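Local atomic coordinates of esterase (Staphylococcus aureus subsp. aureus USA300_TCH1516, PDB entry 3D7R), a protein that is a putative esterase with an alpha/beta hydrolase fold, probably hydrolysing ester bonds, although its natural substrate remains undefined. Residues K234-G238 and L239-D243; K210-S213 and D214-E218. All blocks are in the same frame, centred on the assembly; numbering follows the deposited sequence.

Interaction 1: K234-G238 and L239-D243. With DMS (dimethyl sulfoxide), chain M.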
ATOM      1  N   LYS A 234     -14.571   9.883  -4.181  1.00 10.29           N
ATOM      2  CA  LYS A 234     -15.243  10.012  -2.879  1.00 10.75           C
ATOM      3  C   LYS A 234     -14.240  10.416  -1.769  1.00 10.49           C
ATOM      4  O   LYS A 234     -14.485  11.351  -1.001  1.00 10.27           O
ATOM      5  CB  LYS A 234     -15.957   8.711  -2.524  1.00 10.56           C
ATOM      6  CG  LYS A 234     -16.727   8.746  -1.199  1.00 13.30           C
ATOM      7  CD  LYS A 234     -17.922   9.684  -1.303  1.00 16.67           C
ATOM      8  CE  LYS A 234     -19.131   9.129  -0.610  1.00 19.22           C
ATOM      9  NZ  LYS A 234     -20.277  10.041  -0.838  1.00 19.59           N
ATOM     10  N   TRP A 235     -13.107   9.714  -1.726  1.00  9.90           N
ATOM     11  CA  TRP A 235     -12.038   9.966  -0.758  1.00  9.45           C
ATOM     12  C   TRP A 235     -11.395  11.362  -0.925  1.00  9.81           C
ATOM     13  O   TRP A 235     -11.125  12.067   0.076  1.00  9.74           O
ATOM     14  CB  TRP A 235     -10.995   8.864  -0.890  1.00  9.00           C
ATOM     15  CG  TRP A 235      -9.844   8.937   0.074  1.00  8.38           C
ATOM     16  CD1 TRP A 235      -9.878   8.763   1.424  1.00  7.87           C
ATOM     17  CD2 TRP A 235      -8.477   9.155  -0.271  1.00  8.96           C
ATOM     18  NE1 TRP A 235      -8.615   8.869   1.952  1.00  7.31           N
ATOM     19  CE2 TRP A 235      -7.732   9.108   0.926  1.00  8.80           C
ATOM     20  CE3 TRP A 235      -7.809   9.397  -1.482  1.00  8.36           C
ATOM     21  CZ2 TRP A 235      -6.352   9.298   0.949  1.00  8.69           C
ATOM     22  CZ3 TRP A 235      -6.431   9.580  -1.458  1.00  8.52           C
ATOM     23  CH2 TRP A 235      -5.719   9.518  -0.254  1.00  8.67           C
ATOM     24  N   ALA A 236     -11.206  11.763  -2.177  1.00  9.44           N
ATOM     25  CA  ALA A 236     -10.567  13.041  -2.525  1.00 10.78           C
ATOM     26  C   ALA A 236     -11.386  14.250  -2.081  1.00 11.74           C
ATOM     27  O   ALA A 236     -10.826  15.312  -1.892  1.00 12.15           O
ATOM     28  CB  ALA A 236     -10.306  13.117  -4.035  1.00 10.32           C
ATOM     29  N   ASN A 237     -12.703  14.080  -1.949  1.00 12.30           N
ATOM     30  CA  ASN A 237     -13.597  15.098  -1.366  1.00 13.57           C
ATOM     31  C   ASN A 237     -13.480  16.459  -2.058  1.00 13.94           C
ATOM     32  O   ASN A 237     -13.432  17.494  -1.402  1.00 14.58           O
ATOM     33  CB  ASN A 237     -13.378  15.213   0.161  1.00 13.17           C
ATOM     34  CG  ASN A 237     -14.547  15.875   0.879  1.00 14.97           C
ATOM     35  OD1 ASN A 237     -15.706  15.666   0.527  1.00 15.01           O
ATOM     36  ND2 ASN A 237     -14.244  16.676   1.894  1.00 14.91           N
ATOM     37  N   GLY A 238     -13.439  16.455  -3.388  1.00 13.90           N
ATOM     38  CA  GLY A 238     -13.407  17.711  -4.134  1.00 14.45           C
ATOM     39  C   GLY A 238     -12.064  18.023  -4.779  1.00 14.32           C
ATOM     40  O   GLY A 238     -11.995  18.878  -5.651  1.00 14.08           O
ATOM     41  N   LEU A 239     -10.995  17.360  -4.342  1.00 14.10           N
ATOM     42  CA  LEU A 239      -9.686  17.503  -4.996  1.00 14.90           C
ATOM     43  C   LEU A 239      -9.655  16.719  -6.294  1.00 14.56           C
ATOM     44  O   LEU A 239     -10.194  15.610  -6.353  1.00 14.50           O
ATOM     45  CB  LEU A 239      -8.534  17.026  -4.101  1.00 14.84           C
ATOM     46  CG  LEU A 239      -8.122  17.864  -2.891  1.00 16.94           C
ATOM     47  CD1 LEU A 239      -7.053  17.104  -2.122  1.00 19.78           C
ATOM     48  CD2 LEU A 239      -7.595  19.257  -3.306  1.00 19.86           C
ATOM     49  N   PRO A 240      -9.023  17.283  -7.345  1.00 14.63           N
ATOM     50  CA  PRO A 240      -8.883  16.526  -8.605  1.00 14.18           C
ATOM     51  C   PRO A 240      -8.039  15.268  -8.392  1.00 14.21           C
ATOM     52  O   PRO A 240      -7.071  15.297  -7.609  1.00 13.98           O
ATOM     53  CB  PRO A 240      -8.133  17.485  -9.527  1.00 13.80           C
ATOM     54  CG  PRO A 240      -8.226  18.826  -8.894  1.00 15.47           C
ATOM     55  CD  PRO A 240      -8.400  18.615  -7.421  1.00 14.91           C
ATOM     56  N   LEU A 241      -8.391  14.181  -9.082  1.00 13.44           N
ATOM     57  CA  LEU A 241      -7.627  12.927  -8.979  1.00 13.74           C
ATOM     58  C   LEU A 241      -6.156  13.095  -9.360  1.00 13.53           C
ATOM     59  O   LEU A 241      -5.300  12.289  -8.959  1.00 14.11           O
ATOM     60  CB  LEU A 241      -8.283  11.809  -9.821  1.00 13.38           C
ATOM     61  CG  LEU A 241      -9.660  11.326  -9.325  1.00 13.59           C
ATOM     62  CD1 LEU A 241     -10.146  10.106 -10.107  1.00 14.57           C
ATOM     63  CD2 LEU A 241      -9.651  11.025  -7.840  1.00 14.12           C
ATOM     64  N   THR A 242      -5.861  14.135 -10.140  1.00 13.31           N
ATOM     65  CA  THR A 242      -4.481  14.394 -10.584  1.00 13.29           C
ATOM     66  C   THR A 242      -3.621  15.117  -9.521  1.00 12.97           C
ATOM     67  O   THR A 242      -2.397  15.221  -9.687  1.00 12.61           O
ATOM     68  CB  THR A 242      -4.448  15.228 -11.882  1.00 13.51           C
ATOM     69  OG1 THR A 242      -5.174  16.432 -11.669  1.00 12.61           O
ATOM     70  CG2 THR A 242      -5.086  14.461 -13.059  1.00 14.58           C
ATOM     71  N   ASP A 243      -4.258  15.630  -8.459  1.00 12.37           N
ATOM     72  CA  ASP A 243      -3.528  16.219  -7.326  1.00 12.86           C
ATOM     73  C   ASP A 243      -2.438  15.242  -6.906  1.00 12.09           C
ATOM     74  O   ASP A 243      -2.692  14.043  -6.747  1.00 12.02           O
ATOM     75  CB  ASP A 243      -4.478  16.494  -6.144  1.00 13.32           C
ATOM     76  CG  ASP A 243      -3.804  17.248  -4.994  1.00 17.45           C
ATOM     77  OD1 ASP A 243      -4.257  18.361  -4.669  1.00 22.97           O
ATOM     78  OD2 ASP A 243      -2.824  16.763  -4.401  1.00 20.45           O
TER
HETATM   79  S   DMS M1416     -10.736  18.343   1.555  1.00 39.45           S
HETATM   80  O   DMS M1416     -11.585  16.906   2.235  1.00 39.30           O
HETATM   81  C1  DMS M1416     -10.202  19.410   2.926  1.00 39.42           C
HETATM   82  C2  DMS M1416      -9.134  17.883   0.851  1.00 39.11           C
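Leu239 N comes to the peptide group of Ala236 over one face of the carbonyl, 64° out of its plane, rather than along a lone pair. The bond, Leu239 N to Ala236 O at 3.2 Å, is nearly straight at the hydrogen (168°) and closes a type I' beta turn from Ala236 to Leu239, by which the chain leaves helix 225-236. Asn237 and Gly238 fill the two middle places, both with positive phi. The other flat group, the carboxamide of Asn237, binds a dimethyl sulfoxide, probably from the crystallisation liquor, by a hydrogen bond from Asn237 ND2 to the O of dimethyl sulfoxide, 2.7 Å.

Ala236 supplies the apolar contacts across the turn. Its methyl CB lies 4.3 Å from Leu239 CB and 4.4 Å from Leu241 CD2, loose apolar contacts, while Leu239 O comes within 3.4 Å of the same CB. Leu241 also packs back on Asn229 and Met232 of the helix, and Leu239 rests on Ile143 of helix 143-161. A second, type I turn follows at once, closed by Asp243 N to Pro240 O at 3.0 Å. With CG beside its own backbone N (chi1 -72°), Leu239 sends its branch toward the solvent molecule: Leu239 CD1 lies 3.7 Å from C2 of dimethyl sulfoxide.

Interaction 2: K210-S213 and D214-E218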
ATOM      1  N   LYS A 210      -2.205   6.598 -21.491  1.00 14.52           N
ATOM      2  CA  LYS A 210      -2.590   6.125 -22.829  1.00 14.84           C
ATOM      3  C   LYS A 210      -1.853   4.829 -23.217  1.00 14.30           C
ATOM      4  O   LYS A 210      -2.230   4.148 -24.165  1.00 13.09           O
ATOM      5  CB  LYS A 210      -2.458   7.236 -23.895  1.00 16.04           C
ATOM      6  CG  LYS A 210      -1.031   7.810 -24.064  1.00 20.32           C
ATOM      7  CD  LYS A 210      -0.804   8.427 -25.460  1.00 26.41           C
ATOM      8  CE  LYS A 210       0.455   9.294 -25.481  1.00 29.44           C
ATOM      9  NZ  LYS A 210       1.651   8.596 -24.868  1.00 31.61           N
ATOM     10  N   ASP A 211      -0.817   4.479 -22.460  1.00 13.30           N
ATOM     11  CA  ASP A 211      -0.092   3.230 -22.707  1.00 13.81           C
ATOM     12  C   ASP A 211      -0.786   2.010 -22.099  1.00 12.85           C
ATOM     13  O   ASP A 211      -0.328   0.882 -22.276  1.00 12.67           O
ATOM     14  CB  ASP A 211       1.366   3.321 -22.233  1.00 13.95           C
ATOM     15  CG  ASP A 211       2.197   4.294 -23.072  1.00 17.30           C
ATOM     16  OD1 ASP A 211       2.043   4.313 -24.315  1.00 18.14           O
ATOM     17  OD2 ASP A 211       3.009   5.037 -22.479  1.00 20.41           O
ATOM     18  N   ILE A 212      -1.883   2.236 -21.386  1.00 12.16           N
ATOM     19  CA  ILE A 212      -2.730   1.129 -20.938  1.00 11.87           C
ATOM     20  C   ILE A 212      -3.593   0.650 -22.120  1.00 12.41           C
ATOM     21  O   ILE A 212      -4.551   1.297 -22.515  1.00 13.29           O
ATOM     22  CB  ILE A 212      -3.607   1.536 -19.738  1.00 11.86           C
ATOM     23  CG1 ILE A 212      -2.725   1.935 -18.545  1.00 10.33           C
ATOM     24  CG2 ILE A 212      -4.593   0.407 -19.336  1.00 11.59           C
ATOM     25  CD1 ILE A 212      -3.505   2.721 -17.461  1.00 10.89           C
ATOM     26  N   SER A 213      -3.246  -0.499 -22.670  1.00 11.94           N
ATOM     27  CA  SER A 213      -3.928  -1.000 -23.832  1.00 11.82           C
ATOM     28  C   SER A 213      -5.160  -1.805 -23.419  1.00 11.49           C
ATOM     29  O   SER A 213      -5.302  -2.196 -22.252  1.00 10.71           O
ATOM     30  CB  SER A 213      -2.968  -1.912 -24.587  1.00 12.17           C
ATOM     31  OG  SER A 213      -2.521  -2.932 -23.701  1.00 11.65           O
ATOM     32  N   ASP A 214      -6.025  -2.086 -24.397  1.00 11.31           N
ATOM     33  CA  ASP A 214      -7.135  -3.028 -24.204  1.00 11.61           C
ATOM     34  C   ASP A 214      -6.599  -4.395 -23.805  1.00 11.75           C
ATOM     35  O   ASP A 214      -7.159  -5.047 -22.917  1.00 11.57           O
ATOM     36  CB  ASP A 214      -8.000  -3.147 -25.473  1.00 11.97           C
ATOM     37  CG  ASP A 214      -8.957  -1.952 -25.655  1.00 12.36           C
ATOM     38  OD1 ASP A 214      -9.114  -1.154 -24.712  1.00 15.43           O
ATOM     39  OD2 ASP A 214      -9.568  -1.813 -26.728  1.00 13.01           O
ATOM     40  N   ALA A 215      -5.506  -4.824 -24.441  1.00 11.93           N
ATOM     41  CA  ALA A 215      -4.884  -6.109 -24.094  1.00 12.15           C
ATOM     42  C   ALA A 215      -4.524  -6.160 -22.608  1.00 12.34           C
ATOM     43  O   ALA A 215      -4.805  -7.157 -21.935  1.00 12.58           O
ATOM     44  CB  ALA A 215      -3.657  -6.378 -24.963  1.00 12.50           C
ATOM     45  N   LEU A 216      -3.935  -5.080 -22.084  1.00 12.34           N
ATOM     46  CA  LEU A 216      -3.599  -5.020 -20.652  1.00 12.05           C
ATOM     47  C   LEU A 216      -4.841  -5.004 -19.762  1.00 12.04           C
ATOM     48  O   LEU A 216      -4.898  -5.718 -18.757  1.00 12.07           O
ATOM     49  CB  LEU A 216      -2.675  -3.836 -20.328  1.00 11.66           C
ATOM     50  CG  LEU A 216      -2.242  -3.712 -18.856  1.00 12.24           C
ATOM     51  CD1 LEU A 216      -1.513  -4.972 -18.353  1.00 14.33           C
ATOM     52  CD2 LEU A 216      -1.367  -2.475 -18.631  1.00 11.10           C
ATOM     53  N   ILE A 217      -5.844  -4.214 -20.146  1.00 12.28           N
ATOM     54  CA  ILE A 217      -7.114  -4.163 -19.410  1.00 12.09           C
ATOM     55  C   ILE A 217      -7.774  -5.557 -19.293  1.00 12.18           C
ATOM     56  O   ILE A 217      -8.276  -5.922 -18.225  1.00 12.05           O
ATOM     57  CB  ILE A 217      -8.072  -3.116 -20.011  1.00 12.57           C
ATOM     58  CG1 ILE A 217      -7.535  -1.704 -19.711  1.00 12.74           C
ATOM     59  CG2 ILE A 217      -9.497  -3.279 -19.430  1.00 11.81           C
ATOM     60  CD1 ILE A 217      -7.987  -0.663 -20.691  1.00 15.74           C
ATOM     61  N   GLU A 218      -7.741  -6.315 -20.390  1.00 11.41           N
ATOM     62  CA  GLU A 218      -8.266  -7.681 -20.440  1.00 12.12           C
ATOM     63  C   GLU A 218      -7.475  -8.703 -19.606  1.00 12.19           C
ATOM     64  O   GLU A 218      -7.995  -9.775 -19.288  1.00 12.66           O
ATOM     65  CB  GLU A 218      -8.365  -8.160 -21.907  1.00 12.60           C
ATOM     66  CG  GLU A 218      -9.275  -7.319 -22.814  1.00 13.67           C
ATOM     67  CD  GLU A 218     -10.732  -7.225 -22.340  1.00 17.77           C
ATOM     68  OE1 GLU A 218     -11.172  -8.002 -21.461  1.00 19.05           O
ATOM     69  OE2 GLU A 218     -11.453  -6.353 -22.855  1.00 19.99           O
TER
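Ser213 meets Leu216 and Ile217 through two hydrogen bonds that start helix 214-219, with Ser213 as its N-cap. In the capping bond the hydroxyl Ser213 OG accepts from Leu216 N at 3.0 Å (N-H...O 157°). The torsion that makes this possible, chi1 56°, holds OG between the serine's own N and carbonyl carbon, turned back over the first helical turn. The second bond is the first i to i+4 link of the helix: Ile217 N to Ser213 O, 3.0 Å. The next follows from Glu218 N to Asp214 O at 2.9 Å.

Apolar contacts accompany these bonds. Ile212, just before the cap, and Ile217, in the first turn, form a hydrophobic staple: Ile212 CG2 reaches Ile217 CG1 at 3.6 Å, the two side chains crossing at about a right angle. Leu216 joins more loosely, its CD2 4.4 Å from Ile212 CG2. Both Ile212 and Leu216 also touch Pro271 at the start of helix 270-282. Around the cap, Leu216 CB passes 3.5 Å from Ser213 OG.

One serine thus serves two amides at the helix start, with its side-chain oxygen and its carbonyl. Asp214 stands in the first turn, where its carboxylate would probably be favoured by the positive end of the helix dipole.

Overall arrangement
Both contacts are local and lie in series on the long connection from strand 195-199 to strand 259-264, its parallel neighbour in the central sheet. After strand 195-199 a loop runs outward to interaction 2, which ends that loop by starting helix 214-219. The chain then enters helix 225-236, whose C-terminal exit is interaction 1, from where another loop leads on to strand 259-264. The two neither nest nor cross: their centres are 24 Å apart, with about 12 Å between nearest atoms. Interaction 2 sits against the start of helix 270-282, whereas interaction 1 packs against Ile143 of helix 143-161 through Trp235 and Leu239.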